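Local coordinates for protein beta-N-acetylhexosaminidase (Streptomyces plicatus, PDB 1JAK) that hydrolyses terminal beta-linked N-acetylhexosamine residues from glycosides, as a family 20 glycoside hydrolase that works by substrate-assisted catalysis, at residues Gly172-Glu175 against Val176-Tyr179; His194-Asp198 against Gln199-Ile203; Ala231-Lys234 against Glu235-Tyr239. All blocks are in the same frame, centred on the assembly; numbering follows the deposited sequence.

Contact 1 (Gly172-Glu175 against Val176-Tyr179)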
ATOM      1  N   GLY A 172      15.454   4.093   3.623  1.00  8.72           N
ATOM      2  CA  GLY A 172      15.738   5.204   2.733  1.00  9.03           C
ATOM      3  C   GLY A 172      14.898   5.243   1.475  1.00  8.82           C
ATOM      4  O   GLY A 172      14.128   4.324   1.195  1.00  8.12           O
ATOM      5  N   VAL A 173      15.060   6.313   0.705  1.00  8.77           N
ATOM      6  CA  VAL A 173      14.311   6.483  -0.533  1.00  7.97           C
ATOM      7  C   VAL A 173      14.362   5.248  -1.429  1.00  7.46           C
ATOM      8  O   VAL A 173      13.324   4.763  -1.874  1.00  8.04           O
ATOM      9  CB  VAL A 173      14.827   7.705  -1.330  1.00  8.12           C
ATOM     10  CG1 VAL A 173      14.176   7.754  -2.709  1.00  9.10           C
ATOM     11  CG2 VAL A 173      14.512   8.985  -0.565  1.00  8.93           C
ATOM     12  N   ASP A 174      15.559   4.728  -1.689  1.00  7.90           N
ATOM     13  CA  ASP A 174      15.674   3.565  -2.560  1.00  7.80           C
ATOM     14  C   ASP A 174      14.970   2.328  -2.018  1.00  8.06           C
ATOM     15  O   ASP A 174      14.423   1.538  -2.786  1.00  8.11           O
ATOM     16  CB  ASP A 174      17.143   3.251  -2.853  1.00  9.27           C
ATOM     17  CG  ASP A 174      17.788   4.291  -3.747  1.00 13.30           C
ATOM     18  OD1 ASP A 174      17.052   4.975  -4.490  1.00 12.91           O
ATOM     19  OD2 ASP A 174      19.031   4.416  -3.721  1.00 13.20           O
ATOM     20  N   GLU A 175      14.978   2.156  -0.699  1.00  7.36           N
ATOM     21  CA  GLU A 175      14.310   1.003  -0.112  1.00  7.89           C
ATOM     22  C   GLU A 175      12.797   1.196  -0.193  1.00  7.37           C
ATOM     23  O   GLU A 175      12.048   0.232  -0.358  1.00  7.56           O
ATOM     24  CB  GLU A 175      14.776   0.803   1.333  1.00  8.70           C
ATOM     25  CG  GLU A 175      16.270   0.524   1.402  1.00 13.54           C
ATOM     26  CD  GLU A 175      16.802   0.379   2.810  1.00 17.98           C
ATOM     27  OE1 GLU A 175      16.492   1.235   3.664  1.00 20.47           O
ATOM     28  OE2 GLU A 175      17.554  -0.586   3.056  1.00 22.15           O
ATOM     29  N   VAL A 176      12.345   2.444  -0.093  1.00  6.41           N
ATOM     30  CA  VAL A 176      10.917   2.717  -0.198  1.00  7.19           C
ATOM     31  C   VAL A 176      10.489   2.513  -1.652  1.00  7.80           C
ATOM     32  O   VAL A 176       9.402   2.003  -1.916  1.00  7.74           O
ATOM     33  CB  VAL A 176      10.577   4.150   0.263  1.00  6.74           C
ATOM     34  CG1 VAL A 176       9.113   4.464  -0.018  1.00  8.25           C
ATOM     35  CG2 VAL A 176      10.851   4.278   1.757  1.00  8.45           C
ATOM     36  N   LYS A 177      11.348   2.900  -2.596  1.00  6.71           N
ATOM     37  CA  LYS A 177      11.036   2.711  -4.013  1.00  5.93           C
ATOM     38  C   LYS A 177      10.897   1.217  -4.285  1.00  5.98           C
ATOM     39  O   LYS A 177      10.040   0.792  -5.061  1.00  6.64           O
ATOM     40  CB  LYS A 177      12.142   3.296  -4.898  1.00  5.84           C
ATOM     41  CG  LYS A 177      12.142   4.807  -4.956  1.00  6.35           C
ATOM     42  CD  LYS A 177      13.215   5.316  -5.907  1.00  6.38           C
ATOM     43  CE  LYS A 177      13.141   6.830  -6.044  1.00  7.22           C
ATOM     44  NZ  LYS A 177      14.200   7.360  -6.955  1.00  7.20           N
ATOM     45  N   ARG A 178      11.751   0.425  -3.646  1.00  6.40           N
ATOM     46  CA  ARG A 178      11.701  -1.020  -3.802  1.00  6.47           C
ATOM     47  C   ARG A 178      10.360  -1.553  -3.295  1.00  7.75           C
ATOM     48  O   ARG A 178       9.726  -2.376  -3.955  1.00  6.72           O
ATOM     49  CB  ARG A 178      12.858  -1.678  -3.037  1.00  7.51           C
ATOM     50  CG  ARG A 178      12.723  -3.188  -2.870  1.00  8.37           C
ATOM     51  CD  ARG A 178      14.009  -3.804  -2.333  1.00  8.10           C
ATOM     52  NE  ARG A 178      13.787  -5.102  -1.700  1.00  9.53           N
ATOM     53  CZ  ARG A 178      14.756  -5.961  -1.392  1.00 11.14           C
ATOM     54  NH1 ARG A 178      16.023  -5.663  -1.666  1.00 11.35           N
ATOM     55  NH2 ARG A 178      14.464  -7.112  -0.798  1.00 10.09           N
ATOM     56  N   TYR A 179       9.916  -1.075  -2.134  1.00  7.00           N
ATOM     57  CA  TYR A 179       8.642  -1.546  -1.597  1.00  6.42           C
ATOM     58  C   TYR A 179       7.493  -1.075  -2.489  1.00  7.08           C
ATOM     59  O   TYR A 179       6.505  -1.786  -2.675  1.00  7.76           O
ATOM     60  CB  TYR A 179       8.435  -1.056  -0.161  1.00  7.07           C
ATOM     61  CG  TYR A 179       7.390  -1.867   0.572  1.00  6.82           C
ATOM     62  CD1 TYR A 179       7.621  -3.206   0.888  1.00  8.25           C
ATOM     63  CD2 TYR A 179       6.151  -1.318   0.896  1.00  7.31           C
ATOM     64  CE1 TYR A 179       6.640  -3.985   1.503  1.00  8.76           C
ATOM     65  CE2 TYR A 179       5.159  -2.090   1.512  1.00  7.22           C
ATOM     66  CZ  TYR A 179       5.414  -3.421   1.809  1.00  8.27           C
ATOM     67  OH  TYR A 179       4.442  -4.198   2.400  1.00  7.97           O
TER
HETATM   68  O   HOH W   1      16.616   7.508  -5.348  1.00 16.93           O

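Contact 2 (His194-Asp198 against Gln199-Ile203)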
ATOM      1  N   HIS A 194       3.988   5.884   7.399  1.00  7.21           N
ATOM      2  CA  HIS A 194       3.942   6.209   8.825  1.00  6.67           C
ATOM      3  C   HIS A 194       5.269   6.927   9.083  1.00  7.54           C
ATOM      4  O   HIS A 194       6.283   6.298   9.397  1.00  7.73           O
ATOM      5  CB  HIS A 194       3.843   4.916   9.643  1.00  7.74           C
ATOM      6  CG  HIS A 194       3.489   5.126  11.082  1.00  6.04           C
ATOM      7  ND1 HIS A 194       2.209   5.425  11.498  1.00  7.17           N
ATOM      8  CD2 HIS A 194       4.245   5.066  12.203  1.00  7.10           C
ATOM      9  CE1 HIS A 194       2.194   5.539  12.816  1.00  6.90           C
ATOM     10  NE2 HIS A 194       3.417   5.327  13.266  1.00  6.29           N
ATOM     11  N   LEU A 195       5.238   8.252   8.941  1.00  6.98           N
ATOM     12  CA  LEU A 195       6.419   9.106   9.058  1.00  6.76           C
ATOM     13  C   LEU A 195       6.918   9.506  10.440  1.00  7.50           C
ATOM     14  O   LEU A 195       8.005  10.073  10.562  1.00  7.04           O
ATOM     15  CB  LEU A 195       6.192  10.379   8.238  1.00  7.39           C
ATOM     16  CG  LEU A 195       5.978  10.196   6.734  1.00  8.11           C
ATOM     17  CD1 LEU A 195       5.563  11.527   6.124  1.00  7.79           C
ATOM     18  CD2 LEU A 195       7.262   9.691   6.081  1.00  8.55           C
ATOM     19  N   SER A 196       6.138   9.234  11.477  1.00  6.13           N
ATOM     20  CA  SER A 196       6.574   9.597  12.817  1.00  6.40           C
ATOM     21  C   SER A 196       5.994   8.674  13.869  1.00  6.49           C
ATOM     22  O   SER A 196       4.891   8.155  13.722  1.00  6.54           O
ATOM     23  CB  SER A 196       6.176  11.046  13.140  1.00  8.14           C
ATOM     24  OG  SER A 196       4.770  11.179  13.289  1.00  7.60           O
ATOM     25  N   ASP A 197       6.761   8.457  14.929  1.00  6.70           N
ATOM     26  CA  ASP A 197       6.309   7.627  16.029  1.00  6.55           C
ATOM     27  C   ASP A 197       7.241   7.866  17.203  1.00  6.96           C
ATOM     28  O   ASP A 197       7.933   8.888  17.251  1.00  7.69           O
ATOM     29  CB  ASP A 197       6.285   6.148  15.624  1.00  6.73           C
ATOM     30  CG  ASP A 197       5.227   5.366  16.380  1.00  6.02           C
ATOM     31  OD1 ASP A 197       5.422   5.111  17.586  1.00  6.77           O
ATOM     32  OD2 ASP A 197       4.191   5.026  15.771  1.00  6.91           O
ATOM     33  N   ASP A 198       7.273   6.937  18.149  1.00  6.71           N
ATOM     34  CA  ASP A 198       8.112   7.115  19.321  1.00  7.39           C
ATOM     35  C   ASP A 198       9.598   6.946  19.082  1.00  7.77           C
ATOM     36  O   ASP A 198      10.409   7.611  19.731  1.00  9.28           O
ATOM     37  CB  ASP A 198       7.652   6.165  20.425  1.00  6.47           C
ATOM     38  CG  ASP A 198       6.232   6.446  20.856  1.00  7.48           C
ATOM     39  OD1 ASP A 198       5.942   7.613  21.198  1.00  8.17           O
ATOM     40  OD2 ASP A 198       5.405   5.513  20.844  1.00  8.44           O
ATOM     41  N   GLN A 199       9.953   6.078  18.137  1.00  6.59           N
ATOM     42  CA  GLN A 199      11.355   5.805  17.850  1.00  5.83           C
ATOM     43  C   GLN A 199      11.981   6.654  16.748  1.00  6.97           C
ATOM     44  O   GLN A 199      13.168   6.505  16.443  1.00  7.74           O
ATOM     45  CB  GLN A 199      11.529   4.319  17.524  1.00  6.76           C
ATOM     46  CG  GLN A 199      11.020   3.394  18.632  1.00  6.68           C
ATOM     47  CD  GLN A 199       9.564   2.997  18.458  1.00  7.34           C
ATOM     48  OE1 GLN A 199       8.780   3.707  17.826  1.00  7.37           O
ATOM     49  NE2 GLN A 199       9.193   1.858  19.032  1.00  6.03           N
ATOM     50  N   GLY A 200      11.201   7.552  16.153  1.00  6.69           N
ATOM     51  CA  GLY A 200      11.764   8.384  15.108  1.00  8.10           C
ATOM     52  C   GLY A 200      10.810   9.335  14.412  1.00  8.19           C
ATOM     53  O   GLY A 200       9.616   9.061  14.287  1.00  8.94           O
ATOM     54  N   TRP A 201      11.356  10.466  13.973  1.00  7.65           N
ATOM     55  CA  TRP A 201      10.610  11.485  13.241  1.00  6.40           C
ATOM     56  C   TRP A 201      11.318  11.472  11.890  1.00  6.94           C
ATOM     57  O   TRP A 201      12.502  11.790  11.813  1.00  7.56           O
ATOM     58  CB  TRP A 201      10.753  12.848  13.921  1.00  6.88           C
ATOM     59  CG  TRP A 201       9.967  13.888  13.217  1.00  7.32           C
ATOM     60  CD1 TRP A 201      10.330  14.569  12.088  1.00  8.00           C
ATOM     61  CD2 TRP A 201       8.637  14.307  13.532  1.00  7.89           C
ATOM     62  NE1 TRP A 201       9.301  15.385  11.678  1.00  7.79           N
ATOM     63  CE2 TRP A 201       8.250  15.244  12.548  1.00  7.28           C
ATOM     64  CE3 TRP A 201       7.731  13.980  14.553  1.00  8.14           C
ATOM     65  CZ2 TRP A 201       6.993  15.859  12.554  1.00  8.35           C
ATOM     66  CZ3 TRP A 201       6.482  14.591  14.561  1.00  8.98           C
ATOM     67  CH2 TRP A 201       6.125  15.522  13.564  1.00  8.85           C
ATOM     68  N   ARG A 202      10.592  11.128  10.829  1.00  5.71           N
ATOM     69  CA  ARG A 202      11.221  10.962   9.525  1.00  6.32           C
ATOM     70  C   ARG A 202      11.028  11.982   8.409  1.00  6.03           C
ATOM     71  O   ARG A 202      11.332  11.680   7.255  1.00  7.29           O
ATOM     72  CB  ARG A 202      10.857   9.575   8.988  1.00  6.25           C
ATOM     73  CG  ARG A 202      11.035   8.437   9.996  1.00  6.97           C
ATOM     74  CD  ARG A 202      12.472   8.324  10.505  1.00  6.78           C
ATOM     75  NE  ARG A 202      12.637   7.159  11.373  1.00  6.78           N
ATOM     76  CZ  ARG A 202      13.630   7.007  12.246  1.00  7.05           C
ATOM     77  NH1 ARG A 202      14.558   7.947  12.369  1.00  6.44           N
ATOM     78  NH2 ARG A 202      13.682   5.923  13.011  1.00  7.17           N
ATOM     79  N   ILE A 203      10.526  13.171   8.721  1.00  7.54           N
ATOM     80  CA  ILE A 203      10.359  14.185   7.681  1.00  8.75           C
ATOM     81  C   ILE A 203      10.857  15.528   8.198  1.00  9.03           C
ATOM     82  O   ILE A 203      10.468  15.971   9.276  1.00  9.40           O
ATOM     83  CB  ILE A 203       8.880  14.304   7.216  1.00  8.88           C
ATOM     84  CG1 ILE A 203       8.753  15.388   6.141  1.00  9.75           C
ATOM     85  CG2 ILE A 203       7.973  14.611   8.398  1.00  9.82           C
ATOM     86  CD1 ILE A 203       9.535  15.094   4.866  1.00 11.19           C
TER

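Contact 3 (Ala231-Lys234 against Glu235-Tyr239)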
ATOM      1  N   ALA A 231      13.198  17.317  -0.252  1.00 11.32           N
ATOM      2  CA  ALA A 231      13.511  16.846  -1.600  1.00 10.92           C
ATOM      3  C   ALA A 231      13.352  15.334  -1.725  1.00 11.37           C
ATOM      4  O   ALA A 231      12.785  14.842  -2.700  1.00 10.71           O
ATOM      5  CB  ALA A 231      14.932  17.251  -1.982  1.00 13.37           C
ATOM      6  N   GLU A 232      13.868  14.596  -0.747  1.00 10.15           N
ATOM      7  CA  GLU A 232      13.749  13.142  -0.779  1.00  9.85           C
ATOM      8  C   GLU A 232      12.289  12.738  -0.733  1.00  9.27           C
ATOM      9  O   GLU A 232      11.864  11.831  -1.447  1.00  8.59           O
ATOM     10  CB  GLU A 232      14.483  12.501   0.399  1.00  8.68           C
ATOM     11  CG  GLU A 232      15.986  12.444   0.232  1.00 10.97           C
ATOM     12  CD  GLU A 232      16.664  11.796   1.415  1.00 13.88           C
ATOM     13  OE1 GLU A 232      16.532  12.336   2.529  1.00 15.05           O
ATOM     14  OE2 GLU A 232      17.323  10.751   1.228  1.00 18.29           O
ATOM     15  N   TYR A 233      11.517  13.412   0.115  1.00  9.67           N
ATOM     16  CA  TYR A 233      10.104  13.097   0.229  1.00  9.17           C
ATOM     17  C   TYR A 233       9.400  13.359  -1.099  1.00  9.84           C
ATOM     18  O   TYR A 233       8.567  12.564  -1.536  1.00  8.15           O
ATOM     19  CB  TYR A 233       9.444  13.931   1.324  1.00 10.85           C
ATOM     20  CG  TYR A 233       8.029  13.490   1.583  1.00 11.68           C
ATOM     21  CD1 TYR A 233       7.771  12.281   2.227  1.00 13.92           C
ATOM     22  CD2 TYR A 233       6.946  14.243   1.131  1.00 11.46           C
ATOM     23  CE1 TYR A 233       6.477  11.828   2.411  1.00 15.53           C
ATOM     24  CE2 TYR A 233       5.637  13.794   1.310  1.00 15.08           C
ATOM     25  CZ  TYR A 233       5.417  12.583   1.951  1.00 14.87           C
ATOM     26  OH  TYR A 233       4.139  12.117   2.129  1.00 20.84           O
ATOM     27  N   LYS A 234       9.731  14.479  -1.734  1.00 10.02           N
ATOM     28  CA  LYS A 234       9.134  14.816  -3.022  1.00 11.42           C
ATOM     29  C   LYS A 234       9.443  13.725  -4.048  1.00 10.67           C
ATOM     30  O   LYS A 234       8.600  13.385  -4.880  1.00 10.52           O
ATOM     31  CB  LYS A 234       9.671  16.158  -3.532  1.00 13.20           C
ATOM     32  CG  LYS A 234       9.331  17.354  -2.663  1.00 19.74           C
ATOM     33  CD  LYS A 234       9.933  18.623  -3.255  1.00 23.18           C
ATOM     34  CE  LYS A 234       9.812  19.803  -2.308  1.00 26.79           C
ATOM     35  NZ  LYS A 234      10.452  21.026  -2.874  1.00 29.48           N
ATOM     36  N   GLU A 235      10.656  13.181  -3.988  1.00 10.22           N
ATOM     37  CA  GLU A 235      11.072  12.129  -4.914  1.00  9.34           C
ATOM     38  C   GLU A 235      10.281  10.847  -4.668  1.00  8.75           C
ATOM     39  O   GLU A 235       9.921  10.140  -5.610  1.00  7.62           O
ATOM     40  CB  GLU A 235      12.577  11.871  -4.776  1.00 10.13           C
ATOM     41  CG  GLU A 235      13.121  10.697  -5.593  1.00 10.50           C
ATOM     42  CD  GLU A 235      12.831  10.789  -7.087  1.00 11.65           C
ATOM     43  OE1 GLU A 235      12.498  11.886  -7.588  1.00 12.77           O
ATOM     44  OE2 GLU A 235      12.949   9.750  -7.771  1.00 13.29           O
ATOM     45  N   ILE A 236      10.011  10.538  -3.402  1.00  7.33           N
ATOM     46  CA  ILE A 236       9.224   9.350  -3.086  1.00  8.09           C
ATOM     47  C   ILE A 236       7.817   9.538  -3.656  1.00  8.22           C
ATOM     48  O   ILE A 236       7.248   8.624  -4.255  1.00  7.98           O
ATOM     49  CB  ILE A 236       9.130   9.119  -1.555  1.00  8.56           C
ATOM     50  CG1 ILE A 236      10.502   8.707  -1.010  1.00  9.94           C
ATOM     51  CG2 ILE A 236       8.080   8.051  -1.250  1.00  9.73           C
ATOM     52  CD1 ILE A 236      10.534   8.488   0.503  1.00 10.96           C
ATOM     53  N   VAL A 237       7.257  10.731  -3.476  1.00  8.19           N
ATOM     54  CA  VAL A 237       5.921  11.015  -3.983  1.00  8.51           C
ATOM     55  C   VAL A 237       5.892  10.927  -5.509  1.00  8.72           C
ATOM     56  O   VAL A 237       4.946  10.391  -6.090  1.00  9.46           O
ATOM     57  CB  VAL A 237       5.440  12.418  -3.540  1.00  9.39           C
ATOM     58  CG1 VAL A 237       4.130  12.767  -4.224  1.00  8.88           C
ATOM     59  CG2 VAL A 237       5.257  12.445  -2.029  1.00  8.47           C
ATOM     60  N   ARG A 238       6.932  11.442  -6.157  1.00  9.06           N
ATOM     61  CA  ARG A 238       6.999  11.408  -7.616  1.00  8.83           C
ATOM     62  C   ARG A 238       7.090   9.970  -8.118  1.00  7.59           C
ATOM     63  O   ARG A 238       6.392   9.584  -9.057  1.00  8.20           O
ATOM     64  CB  ARG A 238       8.216  12.187  -8.122  1.00 10.65           C
ATOM     65  CG  ARG A 238       8.298  12.265  -9.645  1.00 12.55           C
ATOM     66  CD  ARG A 238       9.716  12.568 -10.107  1.00 14.79           C
ATOM     67  NE  ARG A 238      10.622  11.462  -9.797  1.00 15.32           N
ATOM     68  CZ  ARG A 238      10.588  10.275 -10.395  1.00 17.33           C
ATOM     69  NH1 ARG A 238       9.695  10.030 -11.345  1.00 17.48           N
ATOM     70  NH2 ARG A 238      11.438   9.324 -10.032  1.00 16.22           N
ATOM     71  N   TYR A 239       7.958   9.180  -7.491  1.00  7.81           N
ATOM     72  CA  TYR A 239       8.138   7.788  -7.885  1.00  8.04           C
ATOM     73  C   TYR A 239       6.836   7.023  -7.667  1.00  8.56           C
ATOM     74  O   TYR A 239       6.409   6.242  -8.522  1.00  8.25           O
ATOM     75  CB  TYR A 239       9.259   7.143  -7.066  1.00  7.73           C
ATOM     76  CG  TYR A 239       9.709   5.798  -7.596  1.00  8.24           C
ATOM     77  CD1 TYR A 239      10.561   5.713  -8.696  1.00  9.63           C
ATOM     78  CD2 TYR A 239       9.274   4.611  -7.005  1.00  8.35           C
ATOM     79  CE1 TYR A 239      10.973   4.478  -9.197  1.00  9.49           C
ATOM     80  CE2 TYR A 239       9.679   3.370  -7.498  1.00  9.29           C
ATOM     81  CZ  TYR A 239      10.529   3.315  -8.596  1.00 10.25           C
ATOM     82  OH  TYR A 239      10.947   2.100  -9.088  1.00 12.37           O
TER

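Contact 1 (Gly172-Glu175 against Val176-Tyr179)
The flat carboxylate of Asp174 meets the aliphatic part of Lys177 through one oxygen, OD1, which lies 4.1 Å from Lys177 CD. The two side chains run obliquely past each other, and the charged atoms stay apart, with Asp174 OD1 and Lys177 NZ 4.5 Å from one another. A water fills in for the direct bond, donating to Asp174 OD1 (2.7 Å) and accepting from Lys177 NZ. The second carboxylate, of Glu175, turns back to the start of the helix, where OE1 takes the backbone N of Gly172 at 3.0 Å on the lone pair anti to the other oxygen. Val173 and Lys177 lie alongside each other and point the same way. With CG1 anti to its backbone N (chi1 172°), Val173 places that methyl 3.6 Å from Lys177 CE, against the extended lysine chain. The ammonium then reaches Glu235 of helix 230-242 in a salt bridge. Replacing Lys177 by an alanine would probably leave Glu235 without this mate and remove part of the packing around Val173 CG1. Beneath the side chains, Val176 N bonds Gly172 O at 2.9 Å and Lys177 N bonds Val173 O. Gly172 at the N-cap with Glu175 three residues on makes half of a capping box, at the first turn of helix 173-184 in a beta-alpha-beta unit of the TIM barrel.

Contact 2 (His194-Asp198 against Gln199-Ile203)
Asp197 OD1, 3.6 Å from Gln199 OE1 across the turn, is gripped by three nitrogens: its neighbour Asp198 N at 2.7 Å, Arg168 NH2 in a salt bridge, and His256 ND1. Arg168 also serves Gln199, through NE to OE1, so one guanidinium ties the two side chains, which run side by side. The other carboxylate oxygen of Asp197, OD2, receives His194 NE2 at 2.6 Å on its anti lone pair. That bond is nearly straight (167°) and lies in the imidazole plane, while Glu250 bonds the other ring nitrogen, ND1; the carboxylate is thereby fixed in rotation. Arg168 and His256 both line the inhibitor pocket, which makes Asp197 a second-shell residue for them. Further along, Ser196 and Trp201 form a non-hydrogen-bonded antiparallel pair, flanked by Asp197 N to Gly200 O (3.0 Å) and Arg202 N to Leu195 O (2.8 Å). Ser196 CB makes an off-centre CH-pi contact with the six-membered ring of Trp201, 3.6 Å from CE3. Gly200 CA lies over the centre of one face of the Arg202 guanidinium, whose NH1 bonds Gly226 O. This loop continues from barrel strand 190-194, with Leu195 and Ile203 packed on helix 230-242 and Trp201 on helix 292-307.

Contact 3 (Ala231-Lys234 against Glu235-Tyr239)
Tyr233 and Val237, one turn apart on helix 230-242 of the alpha/beta barrel, pass each other at a slant, so that the valine methyl CG2 approaches the phenol ring off-centre. It lies 4.1 Å from the ring centroid and 30° off the ring normal, a CH-pi contact whose closest atom is Tyr233 CE2, 3.6 Å from Val237 CG2. Tyr233 has CG anti to its backbone N (chi1 -172°), which places the side chain against Leu193, Val247 and Pro249 of the barrel strands. The same Val237 methyl also rests 3.3 Å from Tyr233 O, the carbonyl that accepts Val237 N. Three further i to i+4 bonds of this kind, from Ala231 O, Glu232 O and Lys234 O, join the two segments. On another side of the helix, Glu235 and Arg238 meet two nitrogens to two oxygens. The glutamate bends at chi2 (56°), and the guanidinium comes side-on: Arg238 NE to Glu235 OE1 at 2.9 Å, almost straight, and NH2 to OE2 at 2.8 Å. Both nitrogens approach on the syn sides but well out of the carboxylate plane, so the two flat groups are tilted. Arg238 NH2, finally, lies in the plane of the Tyr239 ring, at its edge.

Overall arrangement
Contacts 1 and 3, with centres about 11 Å apart, lie on helices 173-184 and 230-242 of the TIM barrel, which pack side against side. The salt bridge of contact 1 ends on contact 3, Lys177 NZ to Glu235 OE2 2.8 Å; beside it Lys177 CG packs on Tyr239 CD2 at 3.5 Å, and Val173 CG2 reaches Glu232 CB at 3.6 Å. Contact 2 touches contact 3 through Tyr233, whose CB is 3.7 Å from Ile203 CD1, but only approaches contact 1, with nearest atoms about 8 Å apart. Contact 2 adjoins the active site: the Asp197 side chain is about 4 Å from the bound inhibitor, against about 13 Å for Tyr179.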